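Local coordinates for protein coronin (Toxoplasma gondii, PDB 4OZU) that is probably an actin-filament-binding coronin, of which this chain is the WD40 beta-propeller domain, at residues Ala6-Pro10 with Ala361-Pro366; His213-Cys219 with Thr237-Gln243; Ser268-Tyr272 with Val284-Asp289; Thr278-Leu282 with Tyr294-His298. One frame throughout, in Å; residues are numbered along the deposited sequence. Where two conformers were deposited one is given.

Contact 1: residues Ala6-Pro10 with Ala361-Pro366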
loop_
_atom_site.group_PDB
_atom_site.type_symbol
_atom_site.label_atom_id
_atom_site.label_comp_id
_atom_site.label_asym_id
_atom_site.label_seq_id
_atom_site.Cartn_x
_atom_site.Cartn_y
_atom_site.Cartn_z
ATOM N N ALA A 6 -12.010 21.034 13.655
ATOM C CA ALA A 6 -11.253 20.090 12.840
ATOM C C ALA A 6 -11.366 20.474 11.368
ATOM O O ALA A 6 -12.428 20.890 10.910
ATOM C CB ALA A 6 -11.752 18.667 13.061
ATOM N N VAL A 7 -10.267 20.340 10.634
ATOM C CA VAL A 7 -10.255 20.659 9.211
ATOM C C VAL A 7 -10.990 19.580 8.420
ATOM O O VAL A 7 -10.703 18.393 8.568
ATOM C CB VAL A 7 -8.812 20.805 8.689
ATOM C CG1 VAL A 7 -8.790 20.993 7.177
ATOM C CG2 VAL A 7 -8.121 21.967 9.389
ATOM N N ASP A 8 -11.934 19.996 7.579
ATOM C CA ASP A 8 -12.734 19.056 6.798
ATOM C C ASP A 8 -11.977 18.627 5.541
ATOM O O ASP A 8 -10.986 19.253 5.152
ATOM C CB ASP A 8 -14.083 19.683 6.432
ATOM C CG ASP A 8 -15.087 18.666 5.913
ATOM O OD1 ASP A 8 -14.869 17.450 6.102
ATOM O OD2 ASP A 8 -16.104 19.090 5.324
ATOM N N VAL A 9 -12.441 17.552 4.913
ATOM C CA VAL A 9 -11.782 17.031 3.722
ATOM C C VAL A 9 -11.882 18.047 2.576
ATOM O O VAL A 9 -12.980 18.455 2.209
ATOM C CB VAL A 9 -12.398 15.683 3.280
ATOM C CG1 VAL A 9 -11.751 15.187 1.992
ATOM C CG2 VAL A 9 -12.244 14.641 4.383
ATOM N N PRO A 10 -10.737 18.458 2.011
ATOM C CA PRO A 10 -10.778 19.473 0.952
ATOM C C PRO A 10 -11.202 18.927 -0.402
ATOM O O PRO A 10 -10.912 17.774 -0.727
ATOM C CB PRO A 10 -9.331 19.965 0.887
ATOM C CG PRO A 10 -8.529 18.790 1.301
ATOM C CD PRO A 10 -9.356 18.051 2.325
ATOM N N ALA A 361 -3.690 25.356 5.640
ATOM C CA ALA A 361 -4.320 24.537 6.666
ATOM C C ALA A 361 -5.448 23.678 6.111
ATOM O O ALA A 361 -5.665 22.562 6.570
ATOM C CB ALA A 361 -4.850 25.420 7.787
ATOM N N ASP A 362 -6.161 24.198 5.119
ATOM C CA ASP A 362 -7.357 23.530 4.629
ATOM C C ASP A 362 -7.040 22.226 3.902
ATOM O O ASP A 362 -7.944 21.445 3.610
ATOM C CB ASP A 362 -8.141 24.455 3.697
ATOM C CG ASP A 362 -7.384 24.778 2.424
ATOM O OD1 ASP A 362 -6.199 25.161 2.512
ATOM O OD2 ASP A 362 -7.975 24.643 1.333
ATOM N N LEU A 363 -5.765 21.987 3.605
ATOM C CA LEU A 363 -5.382 20.790 2.854
ATOM C C LEU A 363 -5.053 19.597 3.748
ATOM O O LEU A 363 -4.830 18.493 3.250
ATOM C CB LEU A 363 -4.184 21.093 1.956
ATOM C CG LEU A 363 -4.426 22.074 0.807
ATOM C CD1 LEU A 363 -3.120 22.322 0.091
ATOM C CD2 LEU A 363 -5.486 21.561 -0.169
ATOM N N TYR A 364 -5.034 19.812 5.061
ATOM C CA TYR A 364 -4.556 18.794 5.991
ATOM C C TYR A 364 -5.539 18.493 7.115
ATOM O O TYR A 364 -5.406 19.010 8.228
ATOM C CB TYR A 364 -3.208 19.222 6.565
ATOM C CG TYR A 364 -2.181 19.387 5.480
ATOM C CD1 TYR A 364 -1.576 18.280 4.899
ATOM C CD2 TYR A 364 -1.847 20.638 4.998
ATOM C CE1 TYR A 364 -0.650 18.424 3.887
ATOM C CE2 TYR A 364 -0.924 20.789 3.989
ATOM C CZ TYR A 364 -0.329 19.680 3.436
ATOM O OH TYR A 364 0.591 19.840 2.427
ATOM N N PRO A 365 -6.534 17.639 6.828
ATOM C CA PRO A 365 -7.384 17.116 7.899
ATOM C C PRO A 365 -6.580 16.218 8.829
ATOM O O PRO A 365 -5.452 15.851 8.492
ATOM C CB PRO A 365 -8.455 16.315 7.155
ATOM C CG PRO A 365 -8.366 16.752 5.718
ATOM C CD PRO A 365 -6.943 17.148 5.502
ATOM N N PRO A 366 -7.155 15.853 9.982
ATOM C CA PRO A 366 -6.478 14.943 10.913
ATOM C C PRO A 366 -6.043 13.654 10.216
ATOM O O PRO A 366 -6.864 12.952 9.625
ATOM C CB PRO A 366 -7.542 14.680 11.977
ATOM C CG PRO A 366 -8.439 15.881 11.914
ATOM C CD PRO A 366 -8.481 16.262 10.472
HETATM O O HOH W 1 -10.414 21.714 4.421
#
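Ala361 opens a short 3-10 turn whose carbonyl oxygen meets Val7: CG1 of Val7 lies 3.5 Å from Ala361 O. That branch stands opposite the backbone N of Val7 (chi1 174°), which also brings it near the carbonyl of Asp362. Water 1 donates to Asp362 O over 2.6 Å and also donates to Asp8 O, bridging two acceptors. The carboxylate of Asp362 is engaged in a salt bridge with Arg353. Pro10 CB packs against the same carbonyl, 3.4 Å from Asp362 O, and its CG comes within 4.0 Å of Leu363 CA. Tyr364 sends its ring the other way, its hydroxyl bonded to Glu331 O, while its carbonyl oxygen faces Val7 CB. Pro365 meets Pro10 tip to tip, CG of Pro365 being 3.8 Å from CD of Pro10, while its CB lies 3.4 Å from Val7 O. Pro366 finishes the run with CD 3.6 Å from that same oxygen. The N-terminal loop before strand 16-25 here packs on the loop after strand 343-350; these strands are neighbours in one blade, built from both ends of the chain, the closure characteristic of WD40 propellers.

Contact 2: residues His213-Cys219 with Thr237-Gln243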
loop_
_atom_site.group_PDB
_atom_site.type_symbol
_atom_site.label_atom_id
_atom_site.label_comp_id
_atom_site.label_asym_id
_atom_site.label_seq_id
_atom_site.Cartn_x
_atom_site.Cartn_y
_atom_site.Cartn_z
ATOM N N HIS A 213 -14.241 -7.797 -12.743
ATOM C CA HIS A 213 -13.899 -7.426 -14.115
ATOM C C HIS A 213 -13.845 -8.668 -15.002
ATOM O O HIS A 213 -13.536 -9.756 -14.526
ATOM C CB HIS A 213 -12.573 -6.660 -14.140
ATOM C CG HIS A 213 -12.603 -5.402 -13.329
ATOM N ND1 HIS A 213 -13.100 -4.214 -13.822
ATOM C CD2 HIS A 213 -12.222 -5.152 -12.056
ATOM C CE1 HIS A 213 -13.022 -3.285 -12.886
ATOM N NE2 HIS A 213 -12.488 -3.828 -11.805
ATOM N N ASP A 214 -14.168 -8.505 -16.283
ATOM C CA ASP A 214 -14.445 -9.651 -17.152
ATOM C C ASP A 214 -13.262 -10.060 -18.020
ATOM O O ASP A 214 -13.271 -11.145 -18.609
ATOM C CB ASP A 214 -15.651 -9.353 -18.047
ATOM C CG ASP A 214 -16.930 -9.153 -17.254
ATOM O OD1 ASP A 214 -17.031 -9.701 -16.135
ATOM O OD2 ASP A 214 -17.833 -8.444 -17.746
ATOM N N GLY A 215 -12.251 -9.203 -18.108
ATOM C CA GLY A 215 -11.035 -9.525 -18.839
ATOM C C GLY A 215 -10.215 -10.568 -18.102
ATOM O O GLY A 215 -10.582 -10.982 -17.004
ATOM N N SER A 216 -9.101 -10.989 -18.694
ATOM C CA SER A 216 -8.317 -12.099 -18.153
ATOM C C SER A 216 -7.217 -11.659 -17.190
ATOM O O SER A 216 -6.933 -12.353 -16.214
ATOM C CB SER A 216 -7.690 -12.904 -19.296
ATOM O OG SER A 216 -8.687 -13.447 -20.140
ATOM N N LYS A 217 -6.597 -10.514 -17.459
ATOM C CA LYS A 217 -5.443 -10.086 -16.676
ATOM C C LYS A 217 -5.839 -9.667 -15.259
ATOM O O LYS A 217 -7.018 -9.663 -14.905
ATOM C CB LYS A 217 -4.708 -8.953 -17.391
ATOM C CG LYS A 217 -3.968 -9.420 -18.649
ATOM C CD LYS A 217 -2.973 -8.378 -19.142
ATOM C CE LYS A 217 -3.395 -7.778 -20.474
ATOM N NZ LYS A 217 -2.321 -6.933 -21.065
ATOM N N ALA A 218 -4.840 -9.318 -14.454
ATOM C CA ALA A 218 -5.006 -9.238 -13.006
ATOM C C ALA A 218 -5.804 -8.034 -12.519
ATOM O O ALA A 218 -5.529 -6.890 -12.906
ATOM C CB ALA A 218 -3.637 -9.231 -12.335
ATOM N N CYS A 219 -6.785 -8.316 -11.659
ATOM C CA CYS A 219 -7.528 -7.290 -10.932
ATOM C C CYS A 219 -6.815 -6.952 -9.628
ATOM O O CYS A 219 -6.165 -7.812 -9.032
ATOM C CB CYS A 219 -8.954 -7.759 -10.635
ATOM S SG CYS A 219 -9.878 -8.278 -12.086
ATOM N N THR A 237 -9.352 -2.158 -9.855
ATOM C CA THR A 237 -8.893 -1.994 -11.227
ATOM C C THR A 237 -8.876 -3.358 -11.872
ATOM O O THR A 237 -8.733 -4.369 -11.191
ATOM C CB THR A 237 -7.479 -1.410 -11.321
ATOM O OG1 THR A 237 -6.548 -2.355 -10.777
ATOM C CG2 THR A 237 -7.376 -0.095 -10.572
ATOM N N GLY A 238 -8.986 -3.388 -13.186
ATOM C CA GLY A 238 -8.955 -4.642 -13.896
ATOM C C GLY A 238 -9.090 -4.408 -15.375
ATOM O O GLY A 238 -8.818 -3.311 -15.872
ATOM N N PHE A 239 -9.511 -5.447 -16.080
ATOM C CA PHE A 239 -9.591 -5.395 -17.526
ATOM C C PHE A 239 -10.986 -5.781 -17.996
ATOM O O PHE A 239 -11.619 -6.682 -17.434
ATOM C CB PHE A 239 -8.532 -6.308 -18.139
ATOM C CG PHE A 239 -7.121 -5.876 -17.843
ATOM C CD1 PHE A 239 -6.566 -6.088 -16.592
ATOM C CD2 PHE A 239 -6.356 -5.247 -18.813
ATOM C CE1 PHE A 239 -5.268 -5.684 -16.312
ATOM C CE2 PHE A 239 -5.054 -4.847 -18.543
ATOM C CZ PHE A 239 -4.512 -5.065 -17.291
ATOM N N GLY A 240 -11.473 -5.079 -19.012
ATOM C CA GLY A 240 -12.753 -5.398 -19.615
ATOM C C GLY A 240 -12.633 -6.568 -20.572
ATOM O O GLY A 240 -11.538 -7.104 -20.781
ATOM N N LYS A 241 -13.758 -6.951 -21.169
ATOM C CA LYS A 241 -13.806 -8.088 -22.084
ATOM C C LYS A 241 -12.879 -7.885 -23.279
ATOM O O LYS A 241 -12.406 -8.850 -23.878
ATOM C CB LYS A 241 -15.241 -8.319 -22.570
ATOM C CG LYS A 241 -15.654 -9.782 -22.635
ATOM C CD LYS A 241 -17.060 -9.996 -22.084
ATOM C CE LYS A 241 -18.124 -9.389 -22.987
ATOM N NZ LYS A 241 -19.493 -9.552 -22.421
ATOM N N MET A 242 -12.628 -6.625 -23.621
ATOM C CA MET A 242 -11.746 -6.288 -24.733
ATOM C C MET A 242 -10.342 -5.945 -24.238
ATOM O O MET A 242 -9.544 -5.357 -24.967
ATOM C CB MET A 242 -12.337 -5.127 -25.530
ATOM C CG MET A 242 -13.683 -5.472 -26.159
ATOM S SD MET A 242 -14.296 -4.228 -27.307
ATOM C CE MET A 242 -14.470 -2.814 -26.223
ATOM N N GLN A 243 -10.059 -6.329 -22.996
ATOM C CA GLN A 243 -8.749 -6.137 -22.368
ATOM C C GLN A 243 -8.355 -4.669 -22.199
ATOM O O GLN A 243 -7.174 -4.355 -22.050
ATOM C CB GLN A 243 -7.665 -6.871 -23.166
ATOM C CG GLN A 243 -7.860 -8.379 -23.210
ATOM C CD GLN A 243 -7.571 -9.044 -21.874
ATOM O OE1 GLN A 243 -7.271 -8.376 -20.885
ATOM N NE2 GLN A 243 -7.656 -10.367 -21.843
HETATM O O HOH W 2 -18.423 -7.242 -20.072
HETATM O O HOH W 3 -9.337 -7.942 -14.993
HETATM O O HOH W 4 -4.416 -5.160 -22.181
HETATM O O HOH W 5 -5.505 -3.977 -12.754
#
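Phe239 and Gly215 form the tight centre of this contact. Gly215 N donates to Phe239 O over 2.7 Å, coming from above the carbonyl plane, 44° out of it. The backbones are so close here that Gly215 CA lies 3.1 Å from Gly240 O. Gly238 is similarly tight: its CA lies over the face of the His213 ring, 3.9 Å from the ring centroid, and both ring nitrogens of His213 are held, ND1 by Glu246 and NE2 by Thr236. On the Phe239 ring, Lys217 CB sits over one face, 3.7 Å from the centroid, while Ala218 O lies at the edge. Lys217 CD and CE continue along the CZ-CE2 side of the ring, and the ammonium bonds to Ser268 O.

The outer side is looser and wetter. Water 2 donates to Asp214 OD2 and is only weakly bonded to Lys241 NZ; water 4 joins Lys217 NZ to Gln243 O. Gln243, bent at chi2 (-72°), brings NE2 within 3.6 Å of Ser216 CB. Deeper in, water 3 links Lys217 O to Phe239 N, 2.7 Å from the latter. The loop 213-219 leads from strand 205-211 of one propeller blade into strand 220-223 of the next, folding over the end of strand 233-239, with strand 245-251 beside it through Ala248 and Arg245.

Contact 3: residues Ser268-Tyr272 with Val284-Asp289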
loop_
_atom_site.group_PDB
_atom_site.type_symbol
_atom_site.label_atom_id
_atom_site.label_comp_id
_atom_site.label_asym_id
_atom_site.label_seq_id
_atom_site.Cartn_x
_atom_site.Cartn_y
_atom_site.Cartn_z
ATOM N N SER A 268 -1.455 -2.048 -20.710
ATOM C CA SER A 268 -1.289 -3.499 -20.592
ATOM C C SER A 268 -1.008 -3.950 -19.163
ATOM O O SER A 268 -1.327 -5.079 -18.792
ATOM C CB SER A 268 -0.155 -3.972 -21.503
ATOM O OG SER A 268 1.055 -3.311 -21.182
ATOM N N SER A 269 -0.410 -3.072 -18.366
ATOM C CA SER A 269 -0.034 -3.414 -16.997
ATOM C C SER A 269 -1.217 -3.372 -16.040
ATOM O O SER A 269 -2.025 -2.444 -16.096
ATOM C CB SER A 269 1.048 -2.461 -16.489
ATOM O OG SER A 269 2.262 -2.639 -17.202
ATOM N N PRO A 270 -1.319 -4.370 -15.144
ATOM C CA PRO A 270 -2.289 -4.203 -14.059
ATOM C C PRO A 270 -2.022 -2.917 -13.289
ATOM O O PRO A 270 -0.868 -2.502 -13.149
ATOM C CB PRO A 270 -2.066 -5.440 -13.186
ATOM C CG PRO A 270 -1.526 -6.462 -14.119
ATOM C CD PRO A 270 -0.704 -5.709 -15.131
ATOM N N LEU A 271 -3.091 -2.280 -12.837
ATOM C CA LEU A 271 -2.993 -1.014 -12.128
ATOM C C LEU A 271 -3.150 -1.203 -10.626
ATOM O O LEU A 271 -4.132 -1.782 -10.158
ATOM C CB LEU A 271 -4.044 -0.030 -12.643
ATOM C CG LEU A 271 -3.811 0.487 -14.066
ATOM C CD1 LEU A 271 -5.048 1.192 -14.592
ATOM C CD2 LEU A 271 -2.605 1.408 -14.132
ATOM N N TYR A 272 -2.154 -0.727 -9.886
ATOM C CA TYR A 272 -2.204 -0.688 -8.431
ATOM C C TYR A 272 -2.892 0.588 -7.983
ATOM O O TYR A 272 -2.413 1.683 -8.291
ATOM C CB TYR A 272 -0.795 -0.768 -7.838
ATOM C CG TYR A 272 -0.168 -2.123 -8.035
ATOM C CD1 TYR A 272 -0.357 -3.134 -7.100
ATOM C CD2 TYR A 272 0.581 -2.410 -9.170
ATOM C CE1 TYR A 272 0.192 -4.385 -7.281
ATOM C CE2 TYR A 272 1.139 -3.662 -9.357
ATOM C CZ TYR A 272 0.933 -4.645 -8.409
ATOM O OH TYR A 272 1.474 -5.891 -8.580
ATOM N N VAL A 284 -3.630 5.551 -9.541
ATOM C CA VAL A 284 -3.565 4.242 -10.188
ATOM C C VAL A 284 -2.263 4.160 -10.963
ATOM O O VAL A 284 -2.023 4.936 -11.887
ATOM C CB VAL A 284 -4.790 3.976 -11.103
ATOM C CG1 VAL A 284 -6.048 3.852 -10.253
ATOM C CG2 VAL A 284 -4.969 5.073 -12.144
ATOM N N CYS A 285 -1.437 3.196 -10.569
ATOM C CA CYS A 285 -0.072 3.073 -11.053
ATOM C C CYS A 285 0.182 1.686 -11.624
ATOM O O CYS A 285 -0.072 0.683 -10.960
ATOM C CB CYS A 285 0.908 3.351 -9.912
ATOM S SG CYS A 285 0.489 4.814 -8.935
ATOM N N GLY A 286 0.681 1.636 -12.854
ATOM C CA GLY A 286 1.061 0.379 -13.470
ATOM C C GLY A 286 2.564 0.224 -13.574
ATOM O O GLY A 286 3.247 1.093 -14.115
ATOM N N LYS A 287 3.092 -0.881 -13.059
ATOM C CA LYS A 287 4.508 -1.185 -13.243
ATOM C C LYS A 287 4.795 -1.342 -14.728
ATOM O O LYS A 287 4.071 -2.044 -15.440
ATOM C CB LYS A 287 4.902 -2.455 -12.493
ATOM C CG LYS A 287 4.734 -2.367 -10.990
ATOM C CD LYS A 287 4.915 -3.728 -10.347
ATOM C CE LYS A 287 5.904 -3.667 -9.205
ATOM N NZ LYS A 287 6.209 -5.015 -8.660
ATOM N N GLY A 288 5.850 -0.684 -15.196
ATOM C CA GLY A 288 6.196 -0.700 -16.603
ATOM C C GLY A 288 5.652 0.501 -17.357
ATOM O O GLY A 288 6.145 0.824 -18.442
ATOM N N ASP A 289 4.639 1.155 -16.794
ATOM C CA ASP A 289 4.093 2.384 -17.367
ATOM C C ASP A 289 5.019 3.546 -17.047
ATOM O O ASP A 289 5.664 3.557 -15.999
ATOM C CB ASP A 289 2.688 2.689 -16.827
ATOM C CG ASP A 289 1.637 1.696 -17.299
ATOM O OD1 ASP A 289 1.924 0.912 -18.231
ATOM O OD2 ASP A 289 0.513 1.721 -16.756
HETATM O O HOH W 6 1.700 -3.489 -12.744
#
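Tyr272 and Cys285 form an antiparallel hydrogen-bonded pair: Tyr272 N donates to Cys285 O over 2.7 Å and Cys285 N returns the bond to Tyr272 O over 2.9 Å, both with N-H...O angles of 163°. Beyond the strands the polar link passes to a side chain. Ser269 OG, turned opposite its own carbonyl carbon (chi1 -67°), donates to Lys287 O over 2.6 Å and so grips the type II turn Gly286-Asp289. Water 6 bridges the gap between, donating to Pro270 O and accepting from Lys287 N.

Packing falls on both faces. Leu271 lays CD2 3.5 Å from Gly286 N, and its CB makes an apolar contact with Val284 CB. On the face of Tyr272 and Cys285, the Tyr272 ring turns an edge to Cys285 O, while CE2 lies 3.9 Å from Lys287 CD as the two side chains pass at a slant.

Within its strand, Cys285 is disulfide-linked to Cys292 on the adjoining one. Charged ends hold the turn: Lys287 NZ bonds to Ser36 O, and Asp289 OD2 forms a salt bridge with Arg245. Because Arg245 NH1 also binds Ser269 O, one guanidinium links the two segments, which probably restricts the turn's movement.

Contact 4: residues Thr278-Leu282 with Tyr294-His298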
loop_
_atom_site.group_PDB
_atom_site.type_symbol
_atom_site.label_atom_id
_atom_site.label_comp_id
_atom_site.label_asym_id
_atom_site.label_seq_id
_atom_site.Cartn_x
_atom_site.Cartn_y
_atom_site.Cartn_z
ATOM N N THR A 278 -7.292 10.393 3.631
ATOM C CA THR A 278 -7.452 11.669 4.318
ATOM C C THR A 278 -7.977 12.771 3.393
ATOM O O THR A 278 -8.753 13.622 3.831
ATOM C CB THR A 278 -6.115 12.122 4.947
ATOM O OG1 THR A 278 -5.475 10.997 5.574
ATOM C CG2 THR A 278 -6.351 13.214 5.982
ATOM N N THR A 279 -7.567 12.748 2.125
ATOM C CA THR A 279 -8.026 13.733 1.142
ATOM C C THR A 279 -8.947 13.144 0.080
ATOM O O THR A 279 -9.672 13.881 -0.592
ATOM C CB THR A 279 -6.852 14.404 0.399
ATOM O OG1 THR A 279 -6.176 13.429 -0.403
ATOM C CG2 THR A 279 -5.871 15.053 1.372
ATOM N N GLY A 280 -8.910 11.827 -0.082
ATOM C CA GLY A 280 -9.672 11.174 -1.129
ATOM C C GLY A 280 -8.936 11.024 -2.452
ATOM O O GLY A 280 -9.506 10.535 -3.427
ATOM N N MET A 281 -7.670 11.425 -2.504
ATOM C CA MET A 281 -6.882 11.220 -3.714
ATOM C C MET A 281 -6.691 9.731 -3.945
ATOM O O MET A 281 -6.410 8.962 -3.014
ATOM C CB MET A 281 -5.516 11.906 -3.637
ATOM C CG MET A 281 -5.539 13.424 -3.656
ATOM S SD MET A 281 -6.556 14.179 -4.942
ATOM C CE MET A 281 -5.895 13.432 -6.428
ATOM N N LEU A 282 -6.852 9.334 -5.202
ATOM C CA LEU A 282 -6.766 7.932 -5.590
ATOM C C LEU A 282 -5.842 7.815 -6.788
ATOM O O LEU A 282 -6.168 8.290 -7.879
ATOM C CB LEU A 282 -8.161 7.386 -5.907
ATOM C CG LEU A 282 -8.337 5.892 -6.178
ATOM C CD1 LEU A 282 -7.790 5.036 -5.044
ATOM C CD2 LEU A 282 -9.798 5.577 -6.408
ATOM N N TYR A 294 -4.337 10.169 -11.530
ATOM C CA TYR A 294 -5.021 10.208 -10.259
ATOM C C TYR A 294 -6.355 10.929 -10.325
ATOM O O TYR A 294 -6.618 11.756 -11.209
ATOM C CB TYR A 294 -4.128 10.845 -9.195
ATOM C CG TYR A 294 -3.278 11.992 -9.668
ATOM C CD1 TYR A 294 -2.044 11.763 -10.261
ATOM C CD2 TYR A 294 -3.688 13.313 -9.492
ATOM C CE1 TYR A 294 -1.249 12.817 -10.685
ATOM C CE2 TYR A 294 -2.900 14.365 -9.912
ATOM C CZ TYR A 294 -1.681 14.112 -10.504
ATOM O OH TYR A 294 -0.895 15.166 -10.922
ATOM N N TYR A 295 -7.185 10.562 -9.357
ATOM C CA TYR A 295 -8.571 10.968 -9.239
ATOM C C TYR A 295 -8.787 11.440 -7.816
ATOM O O TYR A 295 -8.000 11.091 -6.932
ATOM C CB TYR A 295 -9.512 9.795 -9.530
ATOM C CG TYR A 295 -9.295 9.116 -10.856
ATOM C CD1 TYR A 295 -8.272 8.195 -11.034
ATOM C CD2 TYR A 295 -10.126 9.385 -11.928
ATOM C CE1 TYR A 295 -8.080 7.571 -12.258
ATOM C CE2 TYR A 295 -9.944 8.773 -13.151
ATOM C CZ TYR A 295 -8.921 7.870 -13.312
ATOM O OH TYR A 295 -8.755 7.263 -14.533
ATOM N N GLN A 296 -9.847 12.203 -7.577
ATOM C CA GLN A 296 -10.303 12.405 -6.208
ATOM C C GLN A 296 -11.660 11.777 -6.003
ATOM O O GLN A 296 -12.588 12.025 -6.764
ATOM C CB GLN A 296 -10.381 13.880 -5.825
ATOM C CG GLN A 296 -10.574 14.027 -4.319
ATOM C CD GLN A 296 -10.810 15.442 -3.856
ATOM O OE1 GLN A 296 -11.376 16.267 -4.575
ATOM N NE2 GLN A 296 -10.380 15.733 -2.630
ATOM N N TYR A 297 -11.750 10.967 -4.954
ATOM C CA TYR A 297 -13.014 10.433 -4.474
ATOM C C TYR A 297 -13.520 11.403 -3.421
ATOM O O TYR A 297 -12.939 11.513 -2.344
ATOM C CB TYR A 297 -12.817 9.031 -3.910
ATOM C CG TYR A 297 -14.076 8.267 -3.551
ATOM C CD1 TYR A 297 -15.167 8.234 -4.403
ATOM C CD2 TYR A 297 -14.136 7.519 -2.381
ATOM C CE1 TYR A 297 -16.306 7.513 -4.075
ATOM C CE2 TYR A 297 -15.262 6.801 -2.048
ATOM C CZ TYR A 297 -16.338 6.796 -2.896
ATOM O OH TYR A 297 -17.450 6.066 -2.561
ATOM N N HIS A 298 -14.578 12.132 -3.757
ATOM C CA HIS A 298 -15.074 13.210 -2.913
ATOM C C HIS A 298 -16.583 13.275 -3.012
ATOM O O HIS A 298 -17.137 13.257 -4.111
ATOM C CB HIS A 298 -14.453 14.544 -3.331
ATOM C CG HIS A 298 -14.770 15.680 -2.407
ATOM N ND1 HIS A 298 -14.065 15.911 -1.244
ATOM C CD2 HIS A 298 -15.710 16.654 -2.478
ATOM C CE1 HIS A 298 -14.560 16.976 -0.637
ATOM N NE2 HIS A 298 -15.555 17.446 -1.365
HETATM O O HOH W 7 -12.278 13.724 -0.835
#
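Gln296 reaches across to Thr279 beside the antiparallel pairing of strands 281-286 and 291-298. Its CB rests 3.9 Å from Met281 SD, the two side chains crossing at about a right angle. CG, opposite the backbone N (chi1 -168°), lies 3.8 Å from both Gly280 O and Thr279 O. From there the chain stays extended to CD and NE2, which donates to Thr279 O over 2.8 Å, with Thr279 O lying close to the plane of the Gln296 amide. NE2 also bonds to Pro10 O, and OE1 accepts from Ile12 N, so both ends of the amide are held and its flip state is fixed.

Thr279 O takes a second donor, water 7, which also donates to Tyr297 O. Gly280 O accepts from Tyr297 N over 2.7 Å; Gly280 CA comes 3.5 Å from Tyr297 O in a CA-H...O contact. Leu282 and Tyr295 exchange two backbone bonds. Met281, bent at chi2 and chi3, curls CE back to 3.2 Å from Tyr295 O and 3.8 Å from Tyr294 CD2.

The two middle strands of the blade meet here. Tyr295 and Tyr297 pack on Leu302 of strand 301-309 and on strand 245-251 of the preceding blade, while Leu282 touches Phe235 and Met281 touches Leu15.

How the contacts relate
From the N terminus, residues 6-10 open contact 1, which closes only at 361-366 and so encloses the other three contacts. Contact 2 closes first, between 213-219 and 237-243, before contact 3 opens at 268-272. Contacts 3 and 4 cross, because 278-282 falls between 268-272 and 284-289, and 294-298 follows; both use strand 281-286 of one blade, and Val284 touches Tyr295 between them. Contact 2 meets contact 3 through Thr237 OG1 with Leu271 O, joining adjacent blades. Contact 1 reaches contact 4 where Pro365 CG packs on Thr278 O and Val9 CG1 on Thr279 O, bringing both terminal loops against that blade, while contacts 1 and 2 stay about 20 Å apart at their nearest atoms.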